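Local coordinates for putative nisin-resistance protein (Streptococcus agalactiae 515, PDB 4Y68) that probably acts as a membrane-anchored S41-family peptidase that recognises the lantibiotic nisin and confers resistance to it, at residues L176-Y188 with A269-Y281. Sequence-based numbering, arbitrary orientation.
Sequences LPNDTLFHYTDKY and ALTTGIVSDRQGY
His183 and Ser276 face each other as a hydrogen-bonded antiparallel pair, a compact example of sequence-distant strands joined by backbone hydrogen bonds, with side chains and waters completing the contact. His183 N reaches Ser276 O at 2.9 Å, nearly straight on (171°), whereas Ser276 N comes back to His183 O from above the carbonyl plane. A second such pair, Thr185 with Ile274, closes the other side of Tyr184 and Val275. The close part is at this non-hydrogen-bonded pair, where Tyr184 CB lies 3.3 Å from Ile274 O. On the same face Tyr184 CB meets Val275 CG2 at 4.3 Å, and CG, set between the backbone N and carbonyl carbon (chi1 63°), carries the ring off toward strands 191-195 and 256-261, where Val256 also receives Phe182 and Val275. The face of His183, Thr185, Ile274 and Ser276 is looser and wetter. Here Ser276 OG lies at the edge of the imidazole, 3.5 Å from His183 CB, and one water links it to Thr185 OG1, while His183 ND1 turns to Thr193. Beyond the paired residues, waters join Leu181 O to Arg278 N and Thr272 O to Lys187 N. Arg278, bent at chi3 (-55°), gives NH1 to Thr180 O at 2.9 Å, in both the guanidinium and carbonyl planes; Pro177 CG lies over one guanidinium face, and NH2 hydrogen-bonds to the backbone carbonyls of Ser236 and Lys238. Flanked by classic bulges that each strand makes with its other neighbour, Leu181-Phe182 against Ile194 and Thr272-Gly273 against Val256, this ladder belongs to the antiparallel sheet accompanying the mixed sheet of this S41-family peptidase fold.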
ATOM      1  N   LEU A 176      15.973  -6.416   1.428  1.00 22.13           N
ATOM      2  CA  LEU A 176      15.788  -5.369   0.419  1.00 27.25           C
ATOM      3  C   LEU A 176      17.006  -4.430   0.338  1.00 24.91           C
ATOM      4  O   LEU A 176      17.749  -4.269   1.292  1.00 25.23           O
ATOM      5  CB  LEU A 176      14.519  -4.554   0.709  1.00 23.02           C
ATOM      6  CG  LEU A 176      13.143  -5.158   0.373  1.00 22.14           C
ATOM      7  CD1 LEU A 176      12.037  -4.368   1.069  1.00 19.25           C
ATOM      8  CD2 LEU A 176      12.903  -5.206  -1.109  1.00 18.35           C
ATOM      9  N   PRO A 177      17.194  -3.788  -0.811  1.00 25.21           N
ATOM     10  CA  PRO A 177      18.316  -2.877  -1.033  1.00 24.41           C
ATOM     11  C   PRO A 177      18.216  -1.665  -0.133  1.00 27.60           C
ATOM     12  O   PRO A 177      17.092  -1.231   0.137  1.00 25.29           O
ATOM     13  CB  PRO A 177      18.152  -2.458  -2.508  1.00 24.36           C
ATOM     14  CG  PRO A 177      17.276  -3.468  -3.094  1.00 28.04           C
ATOM     15  CD  PRO A 177      16.361  -3.933  -2.014  1.00 25.58           C
ATOM     16  N   ASN A 178      19.345  -1.125   0.318  1.00 24.33           N
ATOM     17  CA  ASN A 178      19.337   0.205   0.927  1.00 26.95           C
ATOM     18  C   ASN A 178      19.440   1.244  -0.180  1.00 27.51           C
ATOM     19  O   ASN A 178      20.448   1.918  -0.320  1.00 28.51           O
ATOM     20  CB  ASN A 178      20.478   0.368   1.927  1.00 26.55           C
ATOM     21  CG  ASN A 178      20.416   1.684   2.665  1.00 30.85           C
ATOM     22  OD1 ASN A 178      19.344   2.238   2.889  1.00 31.45           O
ATOM     23  ND2 ASN A 178      21.571   2.199   3.037  1.00 38.28           N
ATOM     24  N   ASP A 179      18.395   1.340  -0.984  1.00 28.13           N
ATOM     25  CA  ASP A 179      18.420   2.121  -2.220  1.00 25.54           C
ATOM     26  C   ASP A 179      16.975   2.363  -2.656  1.00 25.87           C
ATOM     27  O   ASP A 179      16.036   2.114  -1.903  1.00 24.28           O
ATOM     28  CB  ASP A 179      19.189   1.359  -3.322  1.00 28.93           C
ATOM     29  CG  ASP A 179      19.796   2.276  -4.393  1.00 33.84           C
ATOM     30  OD1 ASP A 179      19.232   3.346  -4.706  1.00 33.69           O
ATOM     31  OD2 ASP A 179      20.864   1.912  -4.927  1.00 38.99           O
ATOM     32  N   THR A 180      16.813   2.784  -3.899  1.00 22.01           N
ATOM     33  CA  THR A 180      15.512   3.028  -4.476  1.00 26.33           C
ATOM     34  C   THR A 180      14.623   1.784  -4.410  1.00 22.90           C
ATOM     35  O   THR A 180      15.040   0.698  -4.754  1.00 22.14           O
ATOM     36  CB  THR A 180      15.661   3.495  -5.932  1.00 27.71           C
ATOM     37  OG1 THR A 180      16.138   4.851  -5.946  1.00 25.03           O
ATOM     38  CG2 THR A 180      14.339   3.411  -6.655  1.00 22.54           C
ATOM     39  N   LEU A 181      13.403   1.960  -3.929  1.00 23.21           N
ATOM     40  CA  LEU A 181      12.425   0.880  -3.914  1.00 19.42           C
ATOM     41  C   LEU A 181      11.472   0.972  -5.110  1.00 20.25           C
ATOM     42  O   LEU A 181      11.285  -0.013  -5.825  1.00 20.16           O
ATOM     43  CB  LEU A 181      11.652   0.897  -2.596  1.00 19.75           C
ATOM     44  CG  LEU A 181      12.230   0.073  -1.438  1.00 26.82           C
ATOM     45  CD1 LEU A 181      13.664  -0.384  -1.654  1.00 19.79           C
ATOM     46  CD2 LEU A 181      12.082   0.810  -0.126  1.00 24.74           C
ATOM     47  N   PHE A 182      10.850   2.135  -5.302  1.00 17.14           N
ATOM     48  CA  PHE A 182      10.093   2.431  -6.521  1.00 20.93           C
ATOM     49  C   PHE A 182      10.043   3.956  -6.687  1.00 22.93           C
ATOM     50  O   PHE A 182      10.439   4.677  -5.781  1.00 22.95           O
ATOM     51  CB  PHE A 182       8.671   1.818  -6.487  1.00 18.18           C
ATOM     52  CG  PHE A 182       7.845   2.260  -5.306  1.00 21.28           C
ATOM     53  CD1 PHE A 182       7.873   1.551  -4.117  1.00 18.54           C
ATOM     54  CD2 PHE A 182       7.060   3.390  -5.377  1.00 20.88           C
ATOM     55  CE1 PHE A 182       7.127   1.963  -3.023  1.00 22.60           C
ATOM     56  CE2 PHE A 182       6.305   3.800  -4.286  1.00 22.20           C
ATOM     57  CZ  PHE A 182       6.339   3.095  -3.113  1.00 21.97           C
ATOM     58  N   HIS A 183       9.588   4.438  -7.845  1.00 24.96           N
ATOM     59  CA  HIS A 183       9.375   5.889  -8.068  1.00 23.38           C
ATOM     60  C   HIS A 183       7.893   6.244  -8.176  1.00 22.55           C
ATOM     61  O   HIS A 183       7.051   5.387  -8.433  1.00 23.68           O
ATOM     62  CB  HIS A 183      10.065   6.361  -9.348  1.00 23.95           C
ATOM     63  CG  HIS A 183      11.458   5.854  -9.507  1.00 25.12           C
ATOM     64  ND1 HIS A 183      12.546   6.472  -8.931  1.00 29.50           N
ATOM     65  CD2 HIS A 183      11.946   4.801 -10.201  1.00 27.04           C
ATOM     66  CE1 HIS A 183      13.643   5.815  -9.255  1.00 30.13           C
ATOM     67  NE2 HIS A 183      13.307   4.796 -10.026  1.00 30.21           N
ATOM     68  N   TYR A 184       7.568   7.518  -8.010  1.00 24.90           N
ATOM     69  CA  TYR A 184       6.205   7.939  -8.273  1.00 23.45           C
ATOM     70  C   TYR A 184       6.192   9.399  -8.729  1.00 25.03           C
ATOM     71  O   TYR A 184       7.008  10.213  -8.292  1.00 27.54           O
ATOM     72  CB  TYR A 184       5.310   7.706  -7.037  1.00 21.51           C
ATOM     73  CG  TYR A 184       5.697   8.490  -5.809  1.00 22.81           C
ATOM     74  CD1 TYR A 184       6.841   8.165  -5.076  1.00 28.85           C
ATOM     75  CD2 TYR A 184       4.915   9.550  -5.369  1.00 27.92           C
ATOM     76  CE1 TYR A 184       7.198   8.894  -3.932  1.00 28.25           C
ATOM     77  CE2 TYR A 184       5.258  10.280  -4.243  1.00 31.91           C
ATOM     78  CZ  TYR A 184       6.401   9.955  -3.530  1.00 29.07           C
ATOM     79  OH  TYR A 184       6.724  10.684  -2.413  1.00 33.22           O
ATOM     80  N   THR A 185       5.274   9.718  -9.634  1.00 23.80           N
ATOM     81  CA  THR A 185       5.176  11.064 -10.204  1.00 25.92           C
ATOM     82  C   THR A 185       3.790  11.661  -9.995  1.00 22.55           C
ATOM     83  O   THR A 185       2.804  10.976 -10.239  1.00 22.67           O
ATOM     84  CB  THR A 185       5.485  11.026 -11.718  1.00 26.51           C
ATOM     85  OG1 THR A 185       6.760  10.414 -11.919  1.00 26.17           O
ATOM     86  CG2 THR A 185       5.450  12.445 -12.344  1.00 26.14           C
ATOM     87  N   ASP A 186       3.700  12.922  -9.567  1.00 23.19           N
ATOM     88  CA  ASP A 186       2.378  13.519  -9.314  1.00 24.37           C
ATOM     89  C   ASP A 186       1.790  14.218 -10.548  1.00 24.67           C
ATOM     90  O   ASP A 186       2.394  14.220 -11.613  1.00 25.65           O
ATOM     91  CB  ASP A 186       2.423  14.495  -8.124  1.00 23.84           C
ATOM     92  CG  ASP A 186       3.233  15.765  -8.386  1.00 27.28           C
ATOM     93  OD1 ASP A 186       3.564  16.117  -9.543  1.00 27.96           O
ATOM     94  OD2 ASP A 186       3.523  16.444  -7.380  1.00 33.03           O
ATOM     95  N   LYS A 187       0.614  14.813 -10.400  1.00 26.92           N
ATOM     96  CA  LYS A 187      -0.050  15.466 -11.539  1.00 30.35           C
ATOM     97  C   LYS A 187       0.744  16.662 -12.065  1.00 27.49           C
ATOM     98  O   LYS A 187       0.570  17.055 -13.214  1.00 32.58           O
ATOM     99  CB  LYS A 187      -1.472  15.913 -11.159  1.00 31.01           C
ATOM    100  CG  LYS A 187      -1.492  17.024 -10.131  1.00 29.60           C
ATOM    101  CD  LYS A 187      -2.900  17.288  -9.561  1.00 27.14           C
ATOM    102  CE  LYS A 187      -3.880  17.728 -10.631  1.00 26.83           C
ATOM    103  NZ  LYS A 187      -5.285  17.826 -10.073  1.00 25.29           N
ATOM    104  N   TYR A 188       1.626  17.235 -11.242  1.00 26.97           N
ATOM    105  CA  TYR A 188       2.428  18.378 -11.680  1.00 23.43           C
ATOM    106  C   TYR A 188       3.753  17.937 -12.319  1.00 27.49           C
ATOM    107  O   TYR A 188       4.598  18.754 -12.670  1.00 27.18           O
ATOM    108  CB  TYR A 188       2.653  19.342 -10.506  1.00 22.90           C
ATOM    109  CG  TYR A 188       1.321  19.779  -9.922  1.00 28.29           C
ATOM    110  CD1 TYR A 188       0.538  20.749 -10.561  1.00 28.18           C
ATOM    111  CD2 TYR A 188       0.817  19.187  -8.774  1.00 22.32           C
ATOM    112  CE1 TYR A 188      -0.712  21.136 -10.043  1.00 24.80           C
ATOM    113  CE2 TYR A 188      -0.426  19.551  -8.260  1.00 25.03           C
ATOM    114  CZ  TYR A 188      -1.187  20.531  -8.891  1.00 29.78           C
ATOM    115  OH  TYR A 188      -2.433  20.886  -8.383  1.00 25.28           O
ATOM    116  N   ALA A 269      -8.729   9.139   1.288  1.00 21.16           N
ATOM    117  CA  ALA A 269      -7.629   8.482   0.604  1.00 21.12           C
ATOM    118  C   ALA A 269      -7.590   8.925  -0.857  1.00 20.06           C
ATOM    119  O   ALA A 269      -8.426   8.519  -1.647  1.00 21.15           O
ATOM    120  CB  ALA A 269      -7.768   6.976   0.687  1.00 18.24           C
ATOM    121  N   LEU A 270      -6.599   9.726  -1.212  1.00 18.83           N
ATOM    122  CA  LEU A 270      -6.555  10.378  -2.530  1.00 18.95           C
ATOM    123  C   LEU A 270      -5.355   9.939  -3.377  1.00 19.52           C
ATOM    124  O   LEU A 270      -4.214   9.990  -2.913  1.00 22.67           O
ATOM    125  CB  LEU A 270      -6.528  11.905  -2.349  1.00 18.68           C
ATOM    126  CG  LEU A 270      -6.553  12.776  -3.602  1.00 21.96           C
ATOM    127  CD1 LEU A 270      -7.765  12.415  -4.461  1.00 20.08           C
ATOM    128  CD2 LEU A 270      -6.611  14.250  -3.219  1.00 17.90           C
ATOM    129  N   THR A 271      -5.600   9.536  -4.623  1.00 20.11           N
ATOM    130  CA  THR A 271      -4.517   9.063  -5.475  1.00 17.33           C
ATOM    131  C   THR A 271      -3.749  10.239  -6.049  1.00 20.48           C
ATOM    132  O   THR A 271      -4.343  11.153  -6.626  1.00 23.47           O
ATOM    133  CB  THR A 271      -5.054   8.180  -6.602  1.00 18.77           C
ATOM    134  OG1 THR A 271      -5.777   7.085  -6.026  1.00 20.62           O
ATOM    135  CG2 THR A 271      -3.923   7.654  -7.457  1.00 18.78           C
ATOM    136  N   THR A 272      -2.435  10.240  -5.885  1.00 20.93           N
ATOM    137  CA  THR A 272      -1.652  11.420  -6.240  1.00 22.34           C
ATOM    138  C   THR A 272      -0.432  11.086  -7.085  1.00 21.99           C
ATOM    139  O   THR A 272       0.223  11.970  -7.602  1.00 23.92           O
ATOM    140  CB  THR A 272      -1.188  12.157  -4.982  1.00 21.14           C
ATOM    141  OG1 THR A 272      -0.378  11.269  -4.203  1.00 24.81           O
ATOM    142  CG2 THR A 272      -2.390  12.576  -4.154  1.00 19.98           C
ATOM    143  N   GLY A 273      -0.142   9.802  -7.230  1.00 19.01           N
ATOM    144  CA  GLY A 273       1.076   9.384  -7.896  1.00 22.97           C
ATOM    145  C   GLY A 273       0.945   8.151  -8.782  1.00 24.01           C
ATOM    146  O   GLY A 273       0.373   7.128  -8.393  1.00 20.96           O
ATOM    147  N   ILE A 274       1.444   8.290 -10.001  1.00 20.59           N
ATOM    148  CA  ILE A 274       1.669   7.174 -10.905  1.00 23.22           C
ATOM    149  C   ILE A 274       2.976   6.555 -10.491  1.00 21.95           C
ATOM    150  O   ILE A 274       3.802   7.237  -9.884  1.00 26.45           O
ATOM    151  CB  ILE A 274       1.720   7.638 -12.376  1.00 26.03           C
ATOM    152  CG1 ILE A 274       0.310   7.684 -12.933  1.00 26.79           C
ATOM    153  CG2 ILE A 274       2.538   6.691 -13.229  1.00 35.02           C
ATOM    154  CD1 ILE A 274      -0.486   8.727 -12.326  1.00 32.60           C
ATOM    155  N   VAL A 275       3.182   5.284 -10.816  1.00 23.98           N
ATOM    156  CA  VAL A 275       4.282   4.517 -10.237  1.00 20.83           C
ATOM    157  C   VAL A 275       5.192   3.881 -11.303  1.00 22.77           C
ATOM    158  O   VAL A 275       4.732   3.462 -12.370  1.00 20.62           O
ATOM    159  CB  VAL A 275       3.715   3.421  -9.297  1.00 22.01           C
ATOM    160  CG1 VAL A 275       4.717   2.321  -9.065  1.00 25.18           C
ATOM    161  CG2 VAL A 275       3.283   4.030  -7.949  1.00 25.27           C
ATOM    162  N   SER A 276       6.490   3.805 -11.026  1.00 21.05           N
ATOM    163  CA  SER A 276       7.357   2.978 -11.864  1.00 19.75           C
ATOM    164  C   SER A 276       8.339   2.211 -11.002  1.00 17.92           C
ATOM    165  O   SER A 276       8.738   2.690  -9.962  1.00 20.71           O
ATOM    166  CB  SER A 276       8.089   3.833 -12.894  1.00 21.78           C
ATOM    167  OG  SER A 276       8.761   4.873 -12.233  1.00 27.75           O
ATOM    168  N   ASP A 277       8.711   1.013 -11.428  1.00 21.80           N
ATOM    169  CA  ASP A 277       9.646   0.195 -10.673  1.00 23.29           C
ATOM    170  C   ASP A 277      11.095   0.548 -11.057  1.00 25.52           C
ATOM    171  O   ASP A 277      11.315   1.436 -11.894  1.00 27.43           O
ATOM    172  CB  ASP A 277       9.345  -1.308 -10.869  1.00 21.39           C
ATOM    173  CG  ASP A 277       9.473  -1.764 -12.316  1.00 25.67           C
ATOM    174  OD1 ASP A 277      10.276  -1.204 -13.080  1.00 24.46           O
ATOM    175  OD2 ASP A 277       8.755  -2.708 -12.697  1.00 31.75           O
ATOM    176  N   ARG A 278      12.064  -0.109 -10.417  1.00 24.24           N
ATOM    177  CA  ARG A 278      13.495   0.149 -10.654  1.00 27.00           C
ATOM    178  C   ARG A 278      13.877  -0.050 -12.125  1.00 32.47           C
ATOM    179  O   ARG A 278      14.813   0.570 -12.619  1.00 30.06           O
ATOM    180  CB  ARG A 278      14.380  -0.762  -9.772  1.00 24.73           C
ATOM    181  CG  ARG A 278      14.735  -0.167  -8.415  1.00 32.36           C
ATOM    182  CD  ARG A 278      15.702  -1.069  -7.590  1.00 31.28           C
ATOM    183  NE  ARG A 278      15.104  -2.379  -7.469  1.00 23.90           N
ATOM    184  CZ  ARG A 278      14.460  -2.823  -6.397  1.00 24.18           C
ATOM    185  NH1 ARG A 278      14.387  -2.095  -5.281  1.00 19.75           N
ATOM    186  NH2 ARG A 278      13.904  -4.031  -6.443  1.00 27.05           N
ATOM    187  N   GLN A 279      13.143  -0.922 -12.810  1.00 27.74           N
ATOM    188  CA  GLN A 279      13.477  -1.338 -14.164  1.00 30.16           C
ATOM    189  C   GLN A 279      12.921  -0.366 -15.192  1.00 31.51           C
ATOM    190  O   GLN A 279      13.254  -0.433 -16.370  1.00 32.41           O
ATOM    191  CB  GLN A 279      12.959  -2.756 -14.428  1.00 30.99           C
ATOM    192  CG  GLN A 279      13.499  -3.776 -13.448  1.00 27.61           C
ATOM    193  CD  GLN A 279      13.089  -5.197 -13.787  1.00 36.18           C
ATOM    194  OE1 GLN A 279      11.937  -5.587 -13.586  1.00 39.12           O
ATOM    195  NE2 GLN A 279      14.030  -5.983 -14.300  1.00 28.97           N
ATOM    196  N   GLY A 280      12.102   0.564 -14.726  1.00 29.38           N
ATOM    197  CA  GLY A 280      11.547   1.593 -15.581  1.00 30.95           C
ATOM    198  C   GLY A 280      10.124   1.337 -16.048  1.00 28.97           C
ATOM    199  O   GLY A 280       9.564   2.159 -16.766  1.00 28.62           O
ATOM    200  N   TYR A 281       9.541   0.203 -15.664  1.00 28.30           N
ATOM    201  CA  TYR A 281       8.166  -0.118 -16.068  1.00 29.32           C
ATOM    202  C   TYR A 281       7.137   0.767 -15.377  1.00 25.68           C
ATOM    203  O   TYR A 281       7.238   1.007 -14.180  1.00 26.07           O
ATOM    204  CB  TYR A 281       7.831  -1.575 -15.772  1.00 28.27           C
ATOM    205  CG  TYR A 281       8.582  -2.553 -16.623  1.00 37.40           C
ATOM    206  CD1 TYR A 281       8.129  -2.889 -17.889  1.00 41.69           C
ATOM    207  CD2 TYR A 281       9.744  -3.165 -16.154  1.00 36.80           C
ATOM    208  CE1 TYR A 281       8.821  -3.802 -18.675  1.00 42.30           C
ATOM    209  CE2 TYR A 281      10.434  -4.075 -16.929  1.00 37.83           C
ATOM    210  CZ  TYR A 281       9.969  -4.389 -18.186  1.00 39.66           C
ATOM    211  OH  TYR A 281      10.654  -5.294 -18.960  1.00 50.75           O
TER
HETATM  212  O   HOH W   1      11.290  -1.458  -8.117  1.00 21.88           O
HETATM  213  O   HOH W   2       6.977   7.181 -11.776  1.00 13.76           O
HETATM  214  O   HOH W   3      -0.667  14.668  -7.936  1.00 28.58           O